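PDB 1JK0: ribonucleoside-diphosphate reductase small chain 2 from Saccharomyces cerevisiae, which helps supply deoxyribonucleotides for DNA synthesis as a small ribonucleotide reductase subunit, required for its sister small subunit to fold and to assemble with the large subunits. Local coordinates for residues T80-G83 with N84-L88; Q120-M123 with E124-S128; P240-I243 with E244-T248. All coordinates share one frame; numbering follows the deposited sequence.

Interaction 1: residues T80-G83 with N84-L88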
loop_
_atom_site.group_PDB
_atom_site.type_symbol
_atom_site.label_atom_id
_atom_site.label_comp_id
_atom_site.label_asym_id
_atom_site.label_seq_id
_atom_site.Cartn_x
_atom_site.Cartn_y
_atom_site.Cartn_z
ATOM N N THR B 80 8.470 -31.527 -16.961
ATOM C CA THR B 80 8.922 -31.633 -15.584
ATOM C C THR B 80 9.706 -30.372 -15.217
ATOM O O THR B 80 9.630 -29.886 -14.087
ATOM C CB THR B 80 9.805 -32.886 -15.403
ATOM O OG1 THR B 80 9.127 -34.024 -15.952
ATOM C CG2 THR B 80 10.081 -33.140 -13.926
ATOM N N TYR B 81 10.446 -29.841 -16.187
ATOM C CA TYR B 81 11.245 -28.636 -15.988
ATOM C C TYR B 81 10.356 -27.489 -15.542
ATOM O O TYR B 81 10.402 -27.047 -14.393
ATOM C CB TYR B 81 11.938 -28.250 -17.294
ATOM C CG TYR B 81 12.810 -27.024 -17.178
ATOM C CD1 TYR B 81 13.728 -26.904 -16.131
ATOM C CD2 TYR B 81 12.745 -26.002 -18.122
ATOM C CE1 TYR B 81 14.563 -25.801 -16.020
ATOM C CE2 TYR B 81 13.578 -24.888 -18.023
ATOM C CZ TYR B 81 14.484 -24.796 -16.967
ATOM O OH TYR B 81 15.309 -23.707 -16.846
ATOM N N ILE B 82 9.557 -27.007 -16.484
ATOM C CA ILE B 82 8.619 -25.929 -16.245
ATOM C C ILE B 82 7.935 -26.139 -14.903
ATOM O O ILE B 82 7.674 -25.186 -14.178
ATOM C CB ILE B 82 7.567 -25.898 -17.360
ATOM C CG1 ILE B 82 8.265 -25.622 -18.692
ATOM C CG2 ILE B 82 6.498 -24.864 -17.056
ATOM C CD1 ILE B 82 7.372 -25.753 -19.895
ATOM N N GLY B 83 7.654 -27.396 -14.579
ATOM C CA GLY B 83 7.008 -27.713 -13.319
ATOM C C GLY B 83 7.721 -27.066 -12.150
ATOM O O GLY B 83 7.127 -26.268 -11.431
ATOM N N ASN B 84 8.992 -27.402 -11.957
ATOM C CA ASN B 84 9.775 -26.833 -10.860
ATOM C C ASN B 84 9.941 -25.320 -11.045
ATOM O O ASN B 84 9.782 -24.545 -10.099
ATOM C CB ASN B 84 11.151 -27.512 -10.786
ATOM C CG ASN B 84 11.053 -29.015 -10.544
ATOM O OD1 ASN B 84 10.582 -29.465 -9.491
ATOM N ND2 ASN B 84 11.497 -29.800 -11.523
ATOM N N LEU B 85 10.257 -24.916 -12.277
ATOM C CA LEU B 85 10.439 -23.509 -12.652
ATOM C C LEU B 85 9.317 -22.661 -12.067
ATOM O O LEU B 85 9.560 -21.609 -11.475
ATOM C CB LEU B 85 10.434 -23.380 -14.178
ATOM C CG LEU B 85 10.807 -22.051 -14.837
ATOM C CD1 LEU B 85 9.811 -20.966 -14.462
ATOM C CD2 LEU B 85 12.210 -21.671 -14.415
ATOM N N LEU B 86 8.085 -23.119 -12.249
ATOM C CA LEU B 86 6.936 -22.415 -11.718
ATOM C C LEU B 86 6.899 -22.655 -10.223
ATOM O O LEU B 86 6.842 -21.717 -9.440
ATOM C CB LEU B 86 5.637 -22.926 -12.353
ATOM C CG LEU B 86 5.534 -22.896 -13.883
ATOM C CD1 LEU B 86 4.119 -23.272 -14.311
ATOM C CD2 LEU B 86 5.904 -21.519 -14.398
ATOM N N ALA B 87 6.951 -23.928 -9.842
ATOM C CA ALA B 87 6.906 -24.336 -8.439
ATOM C C ALA B 87 7.885 -23.574 -7.553
ATOM O O ALA B 87 7.618 -23.355 -6.371
ATOM C CB ALA B 87 7.155 -25.830 -8.321
ATOM N N LEU B 88 9.022 -23.176 -8.108
ATOM C CA LEU B 88 9.981 -22.422 -7.318
ATOM C C LEU B 88 9.389 -21.031 -7.080
ATOM O O LEU B 88 8.973 -20.689 -5.964
ATOM C CB LEU B 88 11.315 -22.316 -8.067
ATOM C CG LEU B 88 12.084 -23.636 -8.172
ATOM C CD1 LEU B 88 13.334 -23.447 -9.013
ATOM C CD2 LEU B 88 12.443 -24.128 -6.767
#
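I82 and L86, one turn apart on helix 78-89, lie side by side and point the same way, the CG2 methyl of I82 resting 3.9 Å from L86 CG. That methyl stands anti to the backbone N of I82 (chi1 -62° for the CG1 branch), which turns it along the helix to the leucine branch point. Beneath them, L86 N donates to I82 O at 2.9 Å. The neighbouring rungs are L85 N to Y81 O at 3.0 Å and A87 N to G83 O at 2.8 Å. The first rung, from N84 N to T80 O at 3.3 Å, is weak. The N84 amide turns back toward the preceding turn, ND2 3.2 Å from T80 O, at an angle too poor for a hydrogen bond. Further out, the apolar face is clamped by other helices: M134 and V135 of helix 111-138 pack on L86, L200 of helix 191-200 packs on I82, and N193 and M197 cover L85. Y81 reaches across to the same helix 191-200, packing on M197, with its OH hydrogen-bonded to S196 OG. These contacts seat a short helix of the ferritin-like small-subunit fold against its neighbours, and the L86 side chain comes about 4 Å from that of Y131, the predicted active-site residue. The chemistry is therefore divided: backbone bonds hold the turn, I82 and L85 face helix 191-200, and L86 probably presents an apolar surface to Y131.

Interaction 2: residues Q120-M123 with E124-S128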
loop_
_atom_site.group_PDB
_atom_site.type_symbol
_atom_site.label_atom_id
_atom_site.label_comp_id
_atom_site.label_asym_id
_atom_site.label_seq_id
_atom_site.Cartn_x
_atom_site.Cartn_y
_atom_site.Cartn_z
ATOM N N GLN B 120 6.469 -2.196 -6.436
ATOM C CA GLN B 120 7.173 -3.441 -6.649
ATOM C C GLN B 120 6.490 -4.597 -5.927
ATOM O O GLN B 120 6.166 -5.589 -6.564
ATOM C CB GLN B 120 8.625 -3.307 -6.207
ATOM C CG GLN B 120 9.414 -4.563 -6.346
ATOM C CD GLN B 120 10.824 -4.382 -5.890
ATOM O OE1 GLN B 120 11.538 -5.351 -5.663
ATOM N NE2 GLN B 120 11.248 -3.131 -5.756
ATOM N N ILE B 121 6.239 -4.494 -4.623
ATOM C CA ILE B 121 5.573 -5.626 -3.975
ATOM C C ILE B 121 4.201 -5.828 -4.591
ATOM O O ILE B 121 3.727 -6.957 -4.669
ATOM C CB ILE B 121 5.371 -5.507 -2.413
ATOM C CG1 ILE B 121 4.043 -4.830 -2.110
ATOM C CG2 ILE B 121 6.553 -4.807 -1.751
ATOM C CD1 ILE B 121 3.636 -4.898 -0.634
ATOM N N MET B 122 3.558 -4.750 -5.026
ATOM C CA MET B 122 2.233 -4.880 -5.636
ATOM C C MET B 122 2.290 -5.763 -6.890
ATOM O O MET B 122 1.449 -6.645 -7.083
ATOM C CB MET B 122 1.664 -3.501 -5.982
ATOM C CG MET B 122 0.319 -3.523 -6.714
ATOM S SD MET B 122 0.468 -3.934 -8.475
ATOM C CE MET B 122 1.010 -2.343 -9.151
ATOM N N MET B 123 3.286 -5.514 -7.739
ATOM C CA MET B 123 3.489 -6.285 -8.964
ATOM C C MET B 123 3.903 -7.735 -8.686
ATOM O O MET B 123 3.595 -8.635 -9.465
ATOM C CB MET B 123 4.570 -5.623 -9.837
ATOM C CG MET B 123 4.131 -4.362 -10.561
ATOM S SD MET B 123 2.595 -4.564 -11.521
ATOM C CE MET B 123 3.114 -5.609 -12.866
ATOM N N GLU B 124 4.617 -7.956 -7.582
ATOM C CA GLU B 124 5.077 -9.293 -7.224
ATOM C C GLU B 124 3.924 -10.239 -7.023
ATOM O O GLU B 124 4.038 -11.424 -7.330
ATOM C CB GLU B 124 5.919 -9.261 -5.953
ATOM C CG GLU B 124 7.387 -8.963 -6.180
ATOM C CD GLU B 124 8.012 -9.910 -7.185
ATOM O OE1 GLU B 124 7.537 -11.063 -7.288
ATOM O OE2 GLU B 124 8.987 -9.514 -7.859
ATOM N N ASN B 125 2.816 -9.715 -6.498
ATOM C CA ASN B 125 1.632 -10.522 -6.266
ATOM C C ASN B 125 0.973 -10.922 -7.568
ATOM O O ASN B 125 0.374 -11.990 -7.654
ATOM C CB ASN B 125 0.645 -9.782 -5.374
ATOM C CG ASN B 125 1.151 -9.666 -3.957
ATOM O OD1 ASN B 125 1.863 -10.563 -3.483
ATOM N ND2 ASN B 125 0.790 -8.583 -3.262
ATOM N N ILE B 126 1.083 -10.067 -8.581
ATOM C CA ILE B 126 0.515 -10.370 -9.883
ATOM C C ILE B 126 1.375 -11.482 -10.514
ATOM O O ILE B 126 0.848 -12.390 -11.177
ATOM C CB ILE B 126 0.508 -9.112 -10.777
ATOM C CG1 ILE B 126 -0.504 -8.097 -10.217
ATOM C CG2 ILE B 126 0.164 -9.480 -12.229
ATOM C CD1 ILE B 126 -0.497 -6.727 -10.898
ATOM N N TYR B 127 2.691 -11.430 -10.292
ATOM C CA TYR B 127 3.572 -12.461 -10.837
ATOM C C TYR B 127 3.175 -13.776 -10.166
ATOM O O TYR B 127 3.003 -14.793 -10.821
ATOM C CB TYR B 127 5.051 -12.156 -10.535
ATOM C CG TYR B 127 5.550 -10.826 -11.053
ATOM C CD1 TYR B 127 6.640 -10.183 -10.453
ATOM C CD2 TYR B 127 4.906 -10.184 -12.115
ATOM C CE1 TYR B 127 7.063 -8.947 -10.891
ATOM C CE2 TYR B 127 5.326 -8.939 -12.556
ATOM C CZ TYR B 127 6.401 -8.321 -11.939
ATOM O OH TYR B 127 6.785 -7.056 -12.360
ATOM N N SER B 128 3.016 -13.731 -8.846
ATOM C CA SER B 128 2.661 -14.908 -8.089
ATOM C C SER B 128 1.335 -15.494 -8.580
ATOM O O SER B 128 1.072 -16.678 -8.393
ATOM C CB SER B 128 2.591 -14.558 -6.603
ATOM O OG SER B 128 2.720 -15.725 -5.793
#
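M123 and Y127 meet mainly through a carbonyl and a ring: M123 O sits 3.2 Å above the plane of the Y127 ring, over its centre. The same oxygen accepts from Y127 N at 3.1 Å and from I126 N in a weaker bond. Another rung runs from E124 N to Q120 O at 3.0 Å; the bonds from N125 N to I121 O and M122 O are long and weak. Apolar contacts take the adjoining face, where CD1 of I126 lies 3.8 Å from both M122 SD and M123 SD. M123 is bent at chi2 and chi3 (-52° and -71°), which curls CE back to 4.0 Å from Y127 CE2. Residues 120-128 belong to helix 111-138, a long helix of the ferritin-like fold that also carries the predicted active-site residue Y131, about 4 Å from the Y127 side chain. Among the polar ends, Y127 OH is hydrogen-bonded to D219 OD2, and E124 OE2, in plane at the ring edge, forms a salt bridge with R220 NE. Replacing Y127 by an alanine would probably uncover the M123 carbonyl and leave D219 without its hydroxyl partner. M122, N125 and I126 also pack on the other protein chain.

Interaction 3: residues P240-I243 with E244-T248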
loop_
_atom_site.group_PDB
_atom_site.type_symbol
_atom_site.label_atom_id
_atom_site.label_comp_id
_atom_site.label_asym_id
_atom_site.label_seq_id
_atom_site.Cartn_x
_atom_site.Cartn_y
_atom_site.Cartn_z
ATOM N N PRO B 240 35.341 -2.114 -2.673
ATOM C CA PRO B 240 35.099 -2.759 -3.970
ATOM C C PRO B 240 35.186 -4.290 -3.962
ATOM O O PRO B 240 34.541 -4.957 -4.779
ATOM C CB PRO B 240 36.150 -2.116 -4.874
ATOM C CG PRO B 240 36.246 -0.728 -4.317
ATOM C CD PRO B 240 36.290 -0.995 -2.817
ATOM N N LYS B 241 35.976 -4.844 -3.044
ATOM C CA LYS B 241 36.135 -6.297 -2.959
ATOM C C LYS B 241 34.901 -6.986 -2.381
ATOM O O LYS B 241 34.474 -8.017 -2.902
ATOM C CB LYS B 241 37.389 -6.670 -2.139
ATOM C CG LYS B 241 38.637 -6.985 -2.994
ATOM C CD LYS B 241 39.844 -7.440 -2.154
ATOM C CE LYS B 241 40.480 -6.300 -1.343
ATOM N NZ LYS B 241 41.286 -5.341 -2.169
ATOM N N ILE B 242 34.327 -6.421 -1.318
ATOM C CA ILE B 242 33.133 -6.995 -0.698
ATOM C C ILE B 242 32.025 -7.139 -1.744
ATOM O O ILE B 242 31.298 -8.134 -1.759
ATOM C CB ILE B 242 32.605 -6.117 0.451
ATOM C CG1 ILE B 242 33.700 -5.901 1.492
ATOM C CG2 ILE B 242 31.413 -6.787 1.095
ATOM C CD1 ILE B 242 33.291 -5.012 2.642
ATOM N N ILE B 243 31.897 -6.143 -2.616
ATOM C CA ILE B 243 30.892 -6.189 -3.664
ATOM C C ILE B 243 31.107 -7.465 -4.464
ATOM O O ILE B 243 30.257 -8.359 -4.485
ATOM C CB ILE B 243 31.012 -4.987 -4.619
ATOM C CG1 ILE B 243 30.759 -3.693 -3.849
ATOM C CG2 ILE B 243 30.016 -5.133 -5.767
ATOM C CD1 ILE B 243 30.857 -2.450 -4.685
ATOM N N GLU B 244 32.255 -7.543 -5.124
ATOM C CA GLU B 244 32.583 -8.718 -5.910
ATOM C C GLU B 244 32.478 -9.981 -5.046
ATOM O O GLU B 244 32.331 -11.084 -5.570
ATOM C CB GLU B 244 33.991 -8.590 -6.490
ATOM C CG GLU B 244 34.344 -9.682 -7.479
ATOM C CD GLU B 244 35.695 -9.466 -8.130
ATOM O OE1 GLU B 244 36.707 -9.399 -7.403
ATOM O OE2 GLU B 244 35.744 -9.365 -9.373
ATOM N N LYS B 245 32.549 -9.819 -3.724
ATOM C CA LYS B 245 32.453 -10.958 -2.815
ATOM C C LYS B 245 30.998 -11.374 -2.601
ATOM O O LYS B 245 30.713 -12.543 -2.329
ATOM C CB LYS B 245 33.099 -10.640 -1.456
ATOM C CG LYS B 245 34.636 -10.640 -1.451
ATOM C CD LYS B 245 35.219 -10.443 -0.032
ATOM C CE LYS B 245 34.902 -11.626 0.893
ATOM N NZ LYS B 245 35.406 -11.459 2.288
ATOM N N ILE B 246 30.081 -10.418 -2.733
ATOM C CA ILE B 246 28.657 -10.690 -2.556
ATOM C C ILE B 246 28.040 -11.302 -3.814
ATOM O O ILE B 246 27.250 -12.243 -3.730
ATOM C CB ILE B 246 27.897 -9.404 -2.188
ATOM C CG1 ILE B 246 28.498 -8.814 -0.912
ATOM C CG2 ILE B 246 26.421 -9.705 -1.980
ATOM C CD1 ILE B 246 27.893 -7.501 -0.492
ATOM N N ILE B 247 28.409 -10.771 -4.975
ATOM C CA ILE B 247 27.891 -11.274 -6.243
ATOM C C ILE B 247 28.318 -12.712 -6.520
ATOM O O ILE B 247 27.481 -13.580 -6.787
ATOM C CB ILE B 247 28.359 -10.405 -7.423
ATOM C CG1 ILE B 247 27.479 -9.161 -7.528
ATOM C CG2 ILE B 247 28.324 -11.212 -8.715
ATOM C CD1 ILE B 247 27.628 -8.210 -6.373
ATOM N N THR B 248 29.626 -12.952 -6.473
ATOM C CA THR B 248 30.177 -14.275 -6.726
ATOM C C THR B 248 29.358 -15.335 -6.005
ATOM O O THR B 248 28.840 -16.260 -6.636
ATOM C CB THR B 248 31.644 -14.359 -6.270
ATOM O OG1 THR B 248 32.439 -13.474 -7.064
ATOM C CG2 THR B 248 32.178 -15.767 -6.441
#
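I243 touches I247 through its CG2 methyl, 3.9 Å from I247 CD1, the two side chains lying alongside and pointing the same way. In I247, chi2 of 67° folds CD1 back toward the preceding turn and so onto that methyl. I243 O accepts from two donors: I247 N at 3.1 Å, nearly along the C=O axis, and I246 N, poorly directed from above the carbonyl plane, 54° out of it. I242 meets I246 more obliquely, its CG2 being 3.9 Å from I246 CD1. Residues 240-248 form the first turns of helix 240-258 in the ferritin-like helical fold, and the isoleucines supply its inward face. I242 and I246 both pack on W167, with I246 also against A181 and I247 against V180 and I188 of helix 175-188; I243 and I247 share L286 of helix 277-288. E244 takes another side of the helix. Its carboxylate lies close to that of E292, a like-charge pair that would probably favour a raised pKa in one of the two, while its backbone O accepts from T248 OG1 at 2.8 Å. K245 runs its aliphatic chain back along the helix past K241 and carries its amine away at the exposed side.

How the interactions relate
All three contacts are one-turn packing within a helix, each on a different helix of the small-subunit fold. Interactions 1 and 2 are buried and both approach Y131, from separate helices; their nearest atoms are about 8 Å apart, and helix 111-138, which holds interaction 2, also packs on interaction 1. Interaction 3 is partly buried, lies away from Y131 and sits across the chain's centre from interaction 2, with about 16 Å between nearest atoms. Chemistry follows place: largely aliphatic in interaction 1; sulfur, aromatic and charged in interaction 2, which alone meets the other chain; and in interaction 3 an isoleucine face with charged residues (K241, E244, K245) on the more exposed sides.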